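Long-range contacts in Pgp2 (Campylobacter jejuni subsp. jejuni, PDB 6XJ6), which probably acts as a peptidoglycan LD-carboxypeptidase of the YkuD family and helps determine the helical shape of the bacterial cell: residues P90-F95 with G115-G120; Y121-S126 with L139-L144. All blocks are in the same frame, centred on the assembly; numbering follows the deposited sequence.

Contact 1: P90-F95 with G115-G120; sequences PYYGPF and GIWIHG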
loop_
_atom_site.group_PDB
_atom_site.type_symbol
_atom_site.label_atom_id
_atom_site.label_comp_id
_atom_site.label_asym_id
_atom_site.label_seq_id
_atom_site.Cartn_x
_atom_site.Cartn_y
_atom_site.Cartn_z
ATOM N N PRO A 90 -0.088 -30.240 -1.481
ATOM C CA PRO A 90 0.657 -30.245 -0.212
ATOM C C PRO A 90 2.000 -29.553 -0.289
ATOM O O PRO A 90 2.642 -29.364 0.752
ATOM C CB PRO A 90 0.827 -31.739 0.090
ATOM C CG PRO A 90 0.824 -32.382 -1.246
ATOM C CD PRO A 90 -0.157 -31.589 -2.074
ATOM N N TYR A 91 2.451 -29.182 -1.487
ATOM C CA TYR A 91 3.709 -28.464 -1.614
ATOM C C TYR A 91 3.691 -27.167 -0.819
ATOM O O TYR A 91 4.735 -26.723 -0.332
ATOM C CB TYR A 91 3.984 -28.172 -3.088
ATOM C CG TYR A 91 5.185 -27.294 -3.302
ATOM C CD1 TYR A 91 5.043 -25.924 -3.475
ATOM C CD2 TYR A 91 6.464 -27.829 -3.324
ATOM C CE1 TYR A 91 6.138 -25.113 -3.665
ATOM C CE2 TYR A 91 7.567 -27.024 -3.513
ATOM C CZ TYR A 91 7.396 -25.666 -3.682
ATOM O OH TYR A 91 8.486 -24.856 -3.874
ATOM N N TYR A 92 2.521 -26.552 -0.670
ATOM C CA TYR A 92 2.407 -25.244 -0.035
ATOM C C TYR A 92 2.192 -25.322 1.468
ATOM O O TYR A 92 2.066 -24.275 2.113
ATOM C CB TYR A 92 1.261 -24.452 -0.668
ATOM C CG TYR A 92 1.475 -24.196 -2.143
ATOM C CD1 TYR A 92 2.371 -23.228 -2.572
ATOM C CD2 TYR A 92 0.801 -24.938 -3.103
ATOM C CE1 TYR A 92 2.580 -22.995 -3.919
ATOM C CE2 TYR A 92 1.002 -24.714 -4.443
ATOM C CZ TYR A 92 1.890 -23.741 -4.848
ATOM O OH TYR A 92 2.094 -23.517 -6.188
ATOM N N GLY A 93 2.168 -26.519 2.043
ATOM C CA GLY A 93 1.857 -26.670 3.442
ATOM C C GLY A 93 0.361 -26.755 3.675
ATOM O O GLY A 93 -0.408 -27.118 2.782
ATOM N N PRO A 94 -0.085 -26.409 4.885
ATOM C CA PRO A 94 -1.501 -26.631 5.226
ATOM C C PRO A 94 -2.461 -25.649 4.577
ATOM O O PRO A 94 -3.635 -25.987 4.385
ATOM C CB PRO A 94 -1.515 -26.508 6.754
ATOM C CG PRO A 94 -0.366 -25.600 7.059
ATOM C CD PRO A 94 0.689 -25.903 6.030
ATOM N N PHE A 95 -2.004 -24.446 4.242
ATOM C CA PHE A 95 -2.864 -23.426 3.657
ATOM C C PHE A 95 -2.017 -22.215 3.300
ATOM O O PHE A 95 -0.808 -22.209 3.552
ATOM C CB PHE A 95 -4.012 -23.033 4.603
ATOM C CG PHE A 95 -3.599 -22.829 6.040
ATOM C CD1 PHE A 95 -3.897 -23.782 6.998
ATOM C CD2 PHE A 95 -2.937 -21.678 6.435
ATOM C CE1 PHE A 95 -3.530 -23.602 8.323
ATOM C CE2 PHE A 95 -2.572 -21.486 7.763
ATOM C CZ PHE A 95 -2.872 -22.450 8.709
ATOM N N GLY A 115 0.768 -14.532 -7.986
ATOM C CA GLY A 115 0.954 -15.711 -7.159
ATOM C C GLY A 115 1.948 -15.504 -6.041
ATOM O O GLY A 115 2.694 -16.433 -5.691
ATOM N N ILE A 116 1.977 -14.306 -5.461
ATOM C CA ILE A 116 2.845 -14.002 -4.334
ATOM C C ILE A 116 2.022 -14.216 -3.074
ATOM O O ILE A 116 1.150 -13.406 -2.735
ATOM C CB ILE A 116 3.406 -12.576 -4.413
ATOM C CG1 ILE A 116 4.193 -12.375 -5.713
ATOM C CG2 ILE A 116 4.264 -12.279 -3.196
ATOM C CD1 ILE A 116 5.360 -13.338 -5.917
ATOM N N TRP A 117 2.296 -15.322 -2.393
ATOM C CA TRP A 117 1.534 -15.775 -1.247
ATOM C C TRP A 117 2.451 -15.904 -0.043
ATOM O O TRP A 117 3.677 -15.964 -0.169
ATOM C CB TRP A 117 0.956 -17.177 -1.494
ATOM C CG TRP A 117 0.089 -17.322 -2.703
ATOM C CD1 TRP A 117 -0.461 -16.328 -3.454
ATOM C CD2 TRP A 117 -0.352 -18.553 -3.280
ATOM N NE1 TRP A 117 -1.207 -16.867 -4.482
ATOM C CE2 TRP A 117 -1.159 -18.234 -4.389
ATOM C CE3 TRP A 117 -0.133 -19.898 -2.970
ATOM C CZ2 TRP A 117 -1.738 -19.211 -5.194
ATOM C CZ3 TRP A 117 -0.714 -20.865 -3.765
ATOM C CH2 TRP A 117 -1.511 -20.518 -4.860
ATOM N N ILE A 118 1.828 -15.943 1.131
ATOM C CA ILE A 118 2.446 -16.452 2.344
ATOM C C ILE A 118 1.901 -17.857 2.544
ATOM O O ILE A 118 0.680 -18.063 2.520
ATOM C CB ILE A 118 2.114 -15.555 3.548
ATOM C CG1 ILE A 118 2.691 -14.150 3.339
ATOM C CG2 ILE A 118 2.622 -16.185 4.856
ATOM C CD1 ILE A 118 2.268 -13.130 4.410
ATOM N N HIS A 119 2.789 -18.828 2.717
ATOM C CA HIS A 119 2.352 -20.211 2.855
ATOM C C HIS A 119 3.382 -20.965 3.688
ATOM O O HIS A 119 4.240 -20.363 4.342
ATOM C CB HIS A 119 2.063 -20.834 1.478
ATOM C CG HIS A 119 3.239 -20.868 0.551
ATOM N ND1 HIS A 119 4.380 -21.590 0.815
ATOM C CD2 HIS A 119 3.435 -20.279 -0.653
ATOM C CE1 HIS A 119 5.233 -21.444 -0.187
ATOM N NE2 HIS A 119 4.683 -20.655 -1.092
ATOM N N GLY A 120 3.276 -22.294 3.684
ATOM C CA GLY A 120 4.125 -23.143 4.472
ATOM C C GLY A 120 5.102 -23.940 3.636
ATOM O O GLY A 120 5.445 -23.576 2.501
HETATM O O HOH W 1 6.267 -24.438 -0.129
#
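Y92 meets H119 and W117 with different parts of its ring. Toward H119 it presents an edge: CD1 of Y92 stands over one face of the imidazole, offset toward the rim and 3.7 Å from H119 CD2, in an edge-to-face pair with planes at 76°. Toward W117 it turns a face, with W117 CZ3 lying over the centre of the tyrosine ring, 3.9 Å from Y92 CE1. This second pair is also edge-to-face but more oblique, its planes at 53°. The opposite face of Y92 is covered by Y91 CD1, so the phenol is held between W117 and its own neighbour in sequence.

The three aromatic residues Y92, W117 and H119 form a cluster in the YkuD-type catalytic domain, on the side of strand 117-119 that faces residues 90-95; this is the middle strand of a three-stranded mixed sheet. H119 is the predicted proton donor/acceptor, and its side chain touches that of C136, the predicted nucleophile.

H119 CG sits between the backbone N and the carbonyl carbon (chi1 60°), which brings ND1 to the carbonyl of the next residue, where it donates to G120 O at 2.8 Å. The acceptor lies in the ring plane and receives the bond on a lone pair, which should limit rotation of the imidazole. Beside it the main chains join: G120 N donates to Y92 O at 2.8 Å, and the same carbonyl oxygen packs 3.5 Å from H119 CB. Neither G93 nor G120 carries a side chain, and their CA atoms come within 4.3 Å of each other. A water bridges the two segments by donating both to Y91 O, at 2.8 Å, and to G120 O, which thereby accepts from the water as well as from H119 ND1.

Contact 2: Y121-S126 with L139-L144; sequences YPLDGS and LFNNNL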
loop_
_atom_site.group_PDB
_atom_site.type_symbol
_atom_site.label_atom_id
_atom_site.label_comp_id
_atom_site.label_asym_id
_atom_site.label_seq_id
_atom_site.Cartn_x
_atom_site.Cartn_y
_atom_site.Cartn_z
ATOM N N TYR A 121 5.554 -25.052 4.205
ATOM C CA TYR A 121 6.551 -25.923 3.613
ATOM C C TYR A 121 5.902 -27.193 3.087
ATOM O O TYR A 121 4.858 -27.619 3.597
ATOM C CB TYR A 121 7.585 -26.320 4.671
ATOM C CG TYR A 121 8.608 -25.253 4.984
ATOM C CD1 TYR A 121 9.945 -25.437 4.668
ATOM C CD2 TYR A 121 8.242 -24.070 5.606
ATOM C CE1 TYR A 121 10.890 -24.478 4.963
ATOM C CE2 TYR A 121 9.179 -23.099 5.894
ATOM C CZ TYR A 121 10.504 -23.311 5.573
ATOM O OH TYR A 121 11.445 -22.354 5.865
ATOM N N PRO A 122 6.501 -27.828 2.079
ATOM C CA PRO A 122 5.977 -29.107 1.593
ATOM C C PRO A 122 5.776 -30.091 2.734
ATOM O O PRO A 122 6.665 -30.302 3.566
ATOM C CB PRO A 122 7.067 -29.581 0.630
ATOM C CG PRO A 122 7.681 -28.328 0.126
ATOM C CD PRO A 122 7.666 -27.383 1.294
ATOM N N LEU A 123 4.585 -30.685 2.776
ATOM C CA LEU A 123 4.263 -31.628 3.838
ATOM C C LEU A 123 5.145 -32.868 3.793
ATOM O O LEU A 123 5.253 -33.572 4.803
ATOM C CB LEU A 123 2.791 -32.027 3.748
ATOM C CG LEU A 123 1.770 -30.891 3.857
ATOM C CD1 LEU A 123 0.370 -31.440 3.680
ATOM C CD2 LEU A 123 1.878 -30.162 5.180
ATOM N N ASP A 124 5.785 -33.149 2.662
ATOM C CA ASP A 124 6.644 -34.324 2.551
ATOM C C ASP A 124 8.069 -34.076 3.035
ATOM O O ASP A 124 8.901 -34.983 2.953
ATOM C CB ASP A 124 6.653 -34.862 1.111
ATOM C CG ASP A 124 7.372 -33.946 0.140
ATOM O OD1 ASP A 124 7.871 -32.880 0.559
ATOM O OD2 ASP A 124 7.438 -34.296 -1.056
ATOM N N GLY A 125 8.374 -32.882 3.544
ATOM C CA GLY A 125 9.684 -32.591 4.081
ATOM C C GLY A 125 10.659 -31.962 3.111
ATOM O O GLY A 125 11.755 -31.575 3.531
ATOM N N SER A 126 10.302 -31.841 1.831
ATOM C CA SER A 126 11.202 -31.236 0.857
ATOM C C SER A 126 11.680 -29.875 1.340
ATOM O O SER A 126 10.905 -29.087 1.888
ATOM C CB SER A 126 10.484 -31.072 -0.482
ATOM O OG SER A 126 10.076 -32.320 -0.998
ATOM N N LEU A 139 6.602 -19.741 5.854
ATOM C CA LEU A 139 6.719 -19.872 7.296
ATOM C C LEU A 139 6.632 -21.342 7.674
ATOM O O LEU A 139 5.976 -22.131 6.992
ATOM C CB LEU A 139 5.566 -19.134 7.978
ATOM C CG LEU A 139 5.503 -17.637 7.713
ATOM C CD1 LEU A 139 4.264 -17.039 8.361
ATOM C CD2 LEU A 139 6.755 -16.959 8.243
ATOM N N PHE A 140 7.292 -21.711 8.772
ATOM C CA PHE A 140 7.255 -23.100 9.204
ATOM C C PHE A 140 5.816 -23.525 9.478
ATOM O O PHE A 140 5.013 -22.758 10.021
ATOM C CB PHE A 140 8.127 -23.287 10.448
ATOM C CG PHE A 140 9.595 -23.123 10.179
ATOM C CD1 PHE A 140 10.211 -23.864 9.183
ATOM C CD2 PHE A 140 10.360 -22.233 10.911
ATOM C CE1 PHE A 140 11.559 -23.723 8.926
ATOM C CE2 PHE A 140 11.711 -22.088 10.654
ATOM C CZ PHE A 140 12.310 -22.833 9.662
ATOM N N ASN A 141 5.484 -24.756 9.083
ATOM C CA ASN A 141 4.104 -25.215 9.206
ATOM C C ASN A 141 3.616 -25.148 10.647
ATOM O O ASN A 141 2.443 -24.842 10.889
ATOM C CB ASN A 141 3.969 -26.632 8.650
ATOM C CG ASN A 141 4.133 -26.668 7.152
ATOM O OD1 ASN A 141 3.994 -25.641 6.488
ATOM N ND2 ASN A 141 4.445 -27.841 6.612
ATOM N N ASN A 142 4.507 -25.401 11.609
ATOM C CA ASN A 142 4.151 -25.385 13.023
ATOM C C ASN A 142 3.917 -23.981 13.563
ATOM O O ASN A 142 3.525 -23.847 14.729
ATOM C CB ASN A 142 5.248 -26.067 13.844
ATOM C CG ASN A 142 6.604 -25.402 13.677
ATOM O OD1 ASN A 142 6.707 -24.289 13.163
ATOM N ND2 ASN A 142 7.654 -26.086 14.116
ATOM N N ASN A 143 4.177 -22.943 12.765
ATOM C CA ASN A 143 3.861 -21.571 13.127
ATOM C C ASN A 143 2.664 -21.025 12.368
ATOM O O ASN A 143 2.201 -19.924 12.682
ATOM C CB ASN A 143 5.070 -20.662 12.864
ATOM C CG ASN A 143 6.274 -21.039 13.708
ATOM O OD1 ASN A 143 6.134 -21.554 14.823
ATOM N ND2 ASN A 143 7.467 -20.788 13.183
ATOM N N LEU A 144 2.143 -21.763 11.386
ATOM C CA LEU A 144 1.125 -21.206 10.504
ATOM C C LEU A 144 -0.237 -21.127 11.171
ATOM O O LEU A 144 -1.030 -20.245 10.825
ATOM C CB LEU A 144 1.039 -22.012 9.211
ATOM C CG LEU A 144 1.910 -21.467 8.085
ATOM C CD1 LEU A 144 1.903 -22.445 6.932
ATOM C CD2 LEU A 144 1.441 -20.100 7.601
#
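The rings of Y121 and F140 lie at 22° to each other but are slid so far apart that they barely overlap. Their closest ring carbons include Y121 CE2 and F140 CD1, 3.5 Å apart. At the edge of the Y121 ring, near its plane, is L139 O, 3.3 Å from CD2; N143 ND2 lies in the plane of the F140 ring, at its edge. Here, in the YkuD-type domain, the loop that follows strand 117-119 packs on the start of helix 141-151.

The amide of N141 grips the main chain of Y121 with two bonds. Its CG lies anti to the carbonyl carbon (chi1 -69°), which carries the amide to that main chain. N141 OD1 accepts from Y121 N at 2.8 Å, nearly straight at 162°, while N141 ND2 donates to Y121 O at 3.1 Å. That oxygen lies in the amide plane, although ND2 stands above the plane of the Y121 carbonyl. A turned-over amide would lose both bonds, so its orientation is probably fixed. L123 CD2 also packs on ND2, at 3.7 Å. The loop then makes a type I turn, P122 to G125, overlapped by an Asx turn in which S126 N and S126 OG reach D124 OD1 from the same face of its carboxylate.

In the fold
Contacts 1 and 2 follow each other along the chain, their centres about 9 Å apart; G120, the last residue of contact 1, is followed directly by Y121, the first of contact 2. Two probable backbone hydrogen bonds join them: H119 O with L139 N at 2.9 Å, and P90 O with L123 N at 3.1 Å. N141 OD1 also packs against contact 1, 3.2 Å from G120 CA and 3.3 Å from P94 CD. Contact 1 holds H119 of the predicted active site, whose side chain comes to about 3 Å from that of the predicted nucleophile C136, which lies outside both contacts. Contact 2 lies farther out at the surface; Y121 comes to about 7 Å from H119, side chain to side chain.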